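Local coordinates for SusD superfamily protein (Bacteroides vulgatus, PDB 3MYV) that probably binds saccharides at the outer membrane of Bacteroides vulgatus, at residues V337-A342 with D385-E390; A341-C346 with Y378-V383. All blocks are in the same frame, centred on the assembly; numbering follows the deposited sequence.

Contact 1 of 2, residues V337-A342 with D385-E390; sequences VYLIAA and DERSKE
Leu-339 and Arg-387 face each other where two helical segments run antiparallel, at 171° between their directions and with axes 10.7 Å apart. No hydrogen bond crosses between 337-342 and 385-390, and Leu-339 touches three residues of the opposing segment. Its CG lies anti to the carbonyl carbon (chi1 -66°), and the two methyls fork over the opposing helix. CD2 sits 3.8 Å from CG of Glu-386, whose chain crosses it at about a right angle, while CD1 reaches CB of Glu-390 at 3.9 Å and also touches CG of Arg-387. The arginine slides past the leucine in the opposite direction, extended from CG to NE, and brings one face of its guanidinium over Leu-339 CB. Its NH2 stops 3.7 Å from CG1 of Ile-340. Both acids bend at chi2, showing the leucine their methylenes, while their carboxylates pair with Arg-295; Arg-333, Arg-366 and Tyr-234 also hold Glu-390. Arg-387 itself is paired with Glu-343 and Asp-400. The example illustrates how charged residues can build a buried helix interface in the RagB/SusD region: aliphatic stems supply the apolar surface, and the charges, each paired in a salt bridge, are probably largely balanced.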
loop_
_atom_site.group_PDB
_atom_site.type_symbol
_atom_site.label_atom_id
_atom_site.label_comp_id
_atom_site.label_asym_id
_atom_site.label_seq_id
_atom_site.Cartn_x
_atom_site.Cartn_y
_atom_site.Cartn_z
ATOM N N VAL A 337 -1.040 -11.679 -2.012
ATOM C CA VAL A 337 -0.996 -12.768 -1.053
ATOM C C VAL A 337 -0.160 -13.942 -1.593
ATOM O O VAL A 337 0.647 -14.532 -0.861
ATOM C CB VAL A 337 -2.397 -13.234 -0.655
ATOM C CG1 VAL A 337 -2.303 -14.374 0.386
ATOM C CG2 VAL A 337 -3.236 -12.066 -0.120
ATOM N N TYR A 338 -0.330 -14.255 -2.869
ATOM C CA TYR A 338 0.517 -15.251 -3.531
ATOM C C TYR A 338 1.998 -14.860 -3.406
ATOM O O TYR A 338 2.842 -15.687 -3.072
ATOM C CB TYR A 338 0.123 -15.417 -5.003
ATOM C CG TYR A 338 -1.073 -16.336 -5.235
ATOM C CD1 TYR A 338 -2.379 -15.928 -4.950
ATOM C CD2 TYR A 338 -0.901 -17.606 -5.764
ATOM C CE1 TYR A 338 -3.473 -16.781 -5.179
ATOM C CE2 TYR A 338 -1.976 -18.465 -5.980
ATOM C CZ TYR A 338 -3.254 -18.051 -5.682
ATOM O OH TYR A 338 -4.322 -18.889 -5.914
ATOM N N LEU A 339 2.306 -13.595 -3.671
ATOM C CA LEU A 339 3.697 -13.126 -3.559
ATOM C C LEU A 339 4.193 -13.098 -2.114
ATOM O O LEU A 339 5.371 -13.361 -1.896
ATOM C CB LEU A 339 3.889 -11.777 -4.246
ATOM C CG LEU A 339 3.699 -11.841 -5.757
ATOM C CD1 LEU A 339 3.584 -10.453 -6.352
ATOM C CD2 LEU A 339 4.808 -12.641 -6.446
ATOM N N ILE A 340 3.320 -12.809 -1.134
ATOM C CA ILE A 340 3.715 -12.912 0.291
ATOM C C ILE A 340 4.079 -14.379 0.643
ATOM O O ILE A 340 5.114 -14.657 1.260
ATOM C CB ILE A 340 2.598 -12.384 1.238
ATOM C CG1 ILE A 340 2.402 -10.859 1.040
ATOM C CG2 ILE A 340 2.914 -12.798 2.714
ATOM C CD1 ILE A 340 1.135 -10.264 1.682
ATOM N N ALA A 341 3.235 -15.316 0.249
ATOM C CA ALA A 341 3.554 -16.729 0.476
ATOM C C ALA A 341 4.886 -17.127 -0.205
ATOM O O ALA A 341 5.719 -17.838 0.386
ATOM C CB ALA A 341 2.412 -17.620 -0.033
ATOM N N ALA A 342 5.078 -16.656 -1.438
ATOM C CA ALA A 342 6.294 -16.930 -2.206
ATOM C C ALA A 342 7.514 -16.356 -1.515
ATOM O O ALA A 342 8.553 -17.034 -1.414
ATOM C CB ALA A 342 6.173 -16.374 -3.675
ATOM N N ASP A 385 11.677 -9.418 -8.033
ATOM C CA ASP A 385 11.469 -9.094 -9.458
ATOM C C ASP A 385 10.027 -9.404 -9.873
ATOM O O ASP A 385 9.447 -8.670 -10.654
ATOM C CB ASP A 385 12.426 -9.865 -10.380
ATOM C CG ASP A 385 13.871 -9.383 -10.289
ATOM O OD1 ASP A 385 14.138 -8.263 -9.808
ATOM O OD2 ASP A 385 14.743 -10.135 -10.749
ATOM N N GLU A 386 9.441 -10.469 -9.331
ATOM C CA GLU A 386 8.035 -10.780 -9.643
ATOM C C GLU A 386 7.102 -9.716 -9.067
ATOM O O GLU A 386 6.152 -9.280 -9.735
ATOM C CB GLU A 386 7.631 -12.187 -9.200
ATOM C CG GLU A 386 6.393 -12.734 -9.933
ATOM C CD GLU A 386 6.561 -12.800 -11.444
ATOM O OE1 GLU A 386 7.708 -12.917 -11.929
ATOM O OE2 GLU A 386 5.546 -12.771 -12.145
ATOM N N ARG A 387 7.396 -9.274 -7.840
ATOM C CA ARG A 387 6.678 -8.166 -7.229
ATOM C C ARG A 387 6.788 -6.900 -8.066
ATOM O O ARG A 387 5.796 -6.210 -8.250
ATOM C CB ARG A 387 7.192 -7.861 -5.823
ATOM C CG ARG A 387 6.801 -8.860 -4.745
ATOM C CD ARG A 387 7.535 -8.518 -3.445
ATOM N NE ARG A 387 6.919 -9.146 -2.281
ATOM C CZ ARG A 387 5.816 -8.702 -1.669
ATOM N NH1 ARG A 387 5.185 -7.597 -2.078
ATOM N NH2 ARG A 387 5.335 -9.373 -0.633
ATOM N N SER A 388 7.994 -6.594 -8.549
ATOM C CA SER A 388 8.201 -5.452 -9.430
ATOM C C SER A 388 7.220 -5.482 -10.615
ATOM O O SER A 388 6.542 -4.496 -10.916
ATOM C CB SER A 388 9.618 -5.467 -9.967
ATOM O OG SER A 388 9.786 -4.503 -10.959
ATOM N N LYS A 389 7.184 -6.634 -11.291
ATOM C CA LYS A 389 6.331 -6.842 -12.466
ATOM C C LYS A 389 4.859 -6.696 -12.144
ATOM O O LYS A 389 4.106 -5.998 -12.842
ATOM C CB LYS A 389 6.555 -8.246 -13.049
ATOM C CG LYS A 389 7.915 -8.488 -13.726
ATOM C CD LYS A 389 8.026 -9.897 -14.274
ATOM C CE LYS A 389 9.483 -10.243 -14.627
ATOM N NZ LYS A 389 9.644 -11.457 -15.508
ATOM N N GLU A 390 4.453 -7.359 -11.075
ATOM C CA GLU A 390 3.038 -7.498 -10.745
ATOM C C GLU A 390 2.427 -6.250 -10.117
ATOM O O GLU A 390 1.280 -5.935 -10.383
ATOM C CB GLU A 390 2.843 -8.655 -9.774
ATOM C CG GLU A 390 1.383 -8.974 -9.462
ATOM C CD GLU A 390 0.583 -9.377 -10.697
ATOM O OE1 GLU A 390 1.068 -10.240 -11.487
ATOM O OE2 GLU A 390 -0.545 -8.835 -10.891
#

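Contact 2 of 2, residues A341-C346 with Y378-V383; sequences AAEAGC and YTLDRV. With EDO (1,2-ethanediol), chain K; EDO (1,2-ethanediol), chain G.
The carbonyl oxygen of Ala-342 is gripped twice: by Cys-346 N in the ordinary helical bond, and by Tyr-378 OH, which donates across the contact at 2.6 Å. The phenol arrives in the carbonyl plane, on a lone pair, with a C=O...donor angle of 127°. Cys-346 SG stands over the ring centre, 4.3 Å from the centroid and only 7° off the normal, a sulfur-aromatic contact; Cys-346 CB adds a CH-pi contact, 4.0 Å from the ring centroid. With SG anti to the backbone N (chi1 -173°), the sulfur also reaches Leu-380 N at 3.5 Å. Here helix 380-391 starts, with Thr-379 as N-cap, its OG1 accepting from Arg-382 N; the tyrosine before the cap thus ties the incoming loop to helix 334-348. A phenylalanine in place of Tyr-378 would probably leave Ala-342 O without its second donor and the ring less firmly fixed under the sulfur. Two 1,2-ethanediols, probably from the crystallisation liquor, donate through O2 to Cys-346 O (chain K) and Tyr-378 O (chain G). Val-383 CG1 packs 3.8 Å from Glu-343 CB. Leu-380 CD1 lies 3.8 Å from CG of the same glutamate, whose extended chain carries its carboxylate on to Arg-403, Lys-347 and Asn-404.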
loop_
_atom_site.group_PDB
_atom_site.type_symbol
_atom_site.label_atom_id
_atom_site.label_comp_id
_atom_site.label_asym_id
_atom_site.label_seq_id
_atom_site.Cartn_x
_atom_site.Cartn_y
_atom_site.Cartn_z
ATOM N N ALA A 341 3.235 -15.316 0.249
ATOM C CA ALA A 341 3.554 -16.729 0.476
ATOM C C ALA A 341 4.886 -17.127 -0.205
ATOM O O ALA A 341 5.719 -17.838 0.386
ATOM C CB ALA A 341 2.412 -17.620 -0.033
ATOM N N ALA A 342 5.078 -16.656 -1.438
ATOM C CA ALA A 342 6.294 -16.930 -2.206
ATOM C C ALA A 342 7.514 -16.356 -1.515
ATOM O O ALA A 342 8.553 -17.034 -1.414
ATOM C CB ALA A 342 6.173 -16.374 -3.675
ATOM N N GLU A 343 7.407 -15.121 -1.031
ATOM C CA GLU A 343 8.569 -14.483 -0.372
ATOM C C GLU A 343 8.921 -15.144 0.968
ATOM O O GLU A 343 10.091 -15.445 1.263
ATOM C CB GLU A 343 8.345 -12.985 -0.214
ATOM C CG GLU A 343 9.532 -12.285 0.347
ATOM C CD GLU A 343 9.376 -10.788 0.505
ATOM O OE1 GLU A 343 8.522 -10.178 -0.146
ATOM O OE2 GLU A 343 10.139 -10.203 1.307
ATOM N N ALA A 344 7.910 -15.357 1.792
ATOM C CA ALA A 344 8.102 -15.932 3.108
ATOM C C ALA A 344 8.577 -17.387 2.969
ATOM O O ALA A 344 9.486 -17.826 3.684
ATOM C CB ALA A 344 6.781 -15.840 3.922
ATOM N N GLY A 345 7.990 -18.122 2.031
ATOM C CA GLY A 345 8.414 -19.512 1.743
ATOM C C GLY A 345 9.887 -19.584 1.344
ATOM O O GLY A 345 10.635 -20.432 1.804
ATOM N N CYS A 346 10.297 -18.653 0.489
ATOM C CA CYS A 346 11.673 -18.578 0.078
ATOM C C CYS A 346 12.573 -18.335 1.300
ATOM O O CYS A 346 13.572 -19.015 1.477
ATOM C CB CYS A 346 11.817 -17.480 -0.962
ATOM S SG CYS A 346 13.446 -17.413 -1.689
ATOM N N TYR A 378 14.859 -20.096 -7.485
ATOM C CA TYR A 378 13.929 -19.564 -6.470
ATOM C C TYR A 378 14.701 -18.848 -5.368
ATOM O O TYR A 378 14.989 -19.424 -4.311
ATOM C CB TYR A 378 13.088 -20.696 -5.869
ATOM C CG TYR A 378 12.011 -20.321 -4.869
ATOM C CD1 TYR A 378 11.224 -19.170 -5.017
ATOM C CD2 TYR A 378 11.709 -21.170 -3.818
ATOM C CE1 TYR A 378 10.183 -18.881 -4.111
ATOM C CE2 TYR A 378 10.685 -20.882 -2.909
ATOM C CZ TYR A 378 9.917 -19.737 -3.074
ATOM O OH TYR A 378 8.914 -19.453 -2.172
ATOM N N THR A 379 15.027 -17.591 -5.653
ATOM C CA THR A 379 15.774 -16.726 -4.776
ATOM C C THR A 379 14.893 -15.547 -4.353
ATOM O O THR A 379 13.904 -15.233 -5.004
ATOM C CB THR A 379 17.016 -16.163 -5.492
ATOM O OG1 THR A 379 16.623 -15.251 -6.536
ATOM C CG2 THR A 379 17.858 -17.299 -6.098
ATOM N N LEU A 380 15.283 -14.869 -3.288
ATOM C CA LEU A 380 14.568 -13.664 -2.865
ATOM C C LEU A 380 14.497 -12.611 -3.993
ATOM O O LEU A 380 13.438 -12.045 -4.255
ATOM C CB LEU A 380 15.264 -13.075 -1.654
ATOM C CG LEU A 380 14.665 -11.785 -1.078
ATOM C CD1 LEU A 380 13.204 -11.975 -0.729
ATOM C CD2 LEU A 380 15.519 -11.289 0.155
ATOM N N ASP A 381 15.617 -12.369 -4.689
ATOM C CA ASP A 381 15.619 -11.396 -5.795
ATOM C C ASP A 381 14.605 -11.765 -6.877
ATOM O O ASP A 381 13.960 -10.901 -7.462
ATOM C CB ASP A 381 17.014 -11.243 -6.428
ATOM C CG ASP A 381 17.961 -10.401 -5.582
ATOM O OD1 ASP A 381 17.518 -9.745 -4.635
ATOM O OD2 ASP A 381 19.178 -10.429 -5.845
ATOM N N ARG A 382 14.452 -13.055 -7.134
ATOM C CA ARG A 382 13.507 -13.506 -8.128
ATOM C C ARG A 382 12.077 -13.208 -7.701
ATOM O O ARG A 382 11.246 -12.839 -8.527
ATOM C CB ARG A 382 13.672 -15.014 -8.439
ATOM C CG ARG A 382 12.741 -15.511 -9.525
ATOM C CD ARG A 382 13.001 -14.798 -10.873
ATOM N NE ARG A 382 12.067 -15.180 -11.940
ATOM C CZ ARG A 382 10.849 -14.678 -12.137
ATOM N NH1 ARG A 382 10.327 -13.767 -11.320
ATOM N NH2 ARG A 382 10.119 -15.112 -13.168
ATOM N N VAL A 383 11.782 -13.370 -6.423
ATOM C CA VAL A 383 10.442 -13.046 -5.923
ATOM C C VAL A 383 10.246 -11.522 -5.945
ATOM O O VAL A 383 9.194 -11.032 -6.332
ATOM C CB VAL A 383 10.197 -13.580 -4.505
ATOM C CG1 VAL A 383 8.789 -13.197 -4.016
ATOM C CG2 VAL A 383 10.407 -15.119 -4.466
HETATM C C1 EDO K . 14.729 -21.435 -1.745
HETATM O O1 EDO K . 14.895 -22.840 -1.517
HETATM C C2 EDO K . 15.299 -20.652 -0.572
HETATM O O2 EDO K . 14.783 -21.224 0.632
HETATM C C1 EDO G . 17.931 -22.591 -4.283
HETATM O O1 EDO G . 16.502 -22.753 -4.220
HETATM C C2 EDO G . 18.230 -21.157 -4.681
HETATM O O2 EDO G . 17.492 -20.264 -3.834
#

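How the contacts relate
From the N terminus, the chain runs along helix 334-348 through 337-342 and then 341-346, which overlap at Ala-341 and Ala-342, passes through helix 350-367, and returns by 378-383, where loop gives way to helix 380-391, and then 385-390 within that helix. Contact 2 closes the inner loop, with 31 residues between its segments, and nests inside contact 1, which closes a loop of 42; the two do not cross. Such nesting is what an antiparallel helix pair produces, and here the intervening helix 350-367 touches residues of both contacts. The centres of contact 1 and contact 2 lie about 8 Å apart. A salt bridge from Arg-387 NE to Glu-343 OE1, 2.9 Å long, joins them.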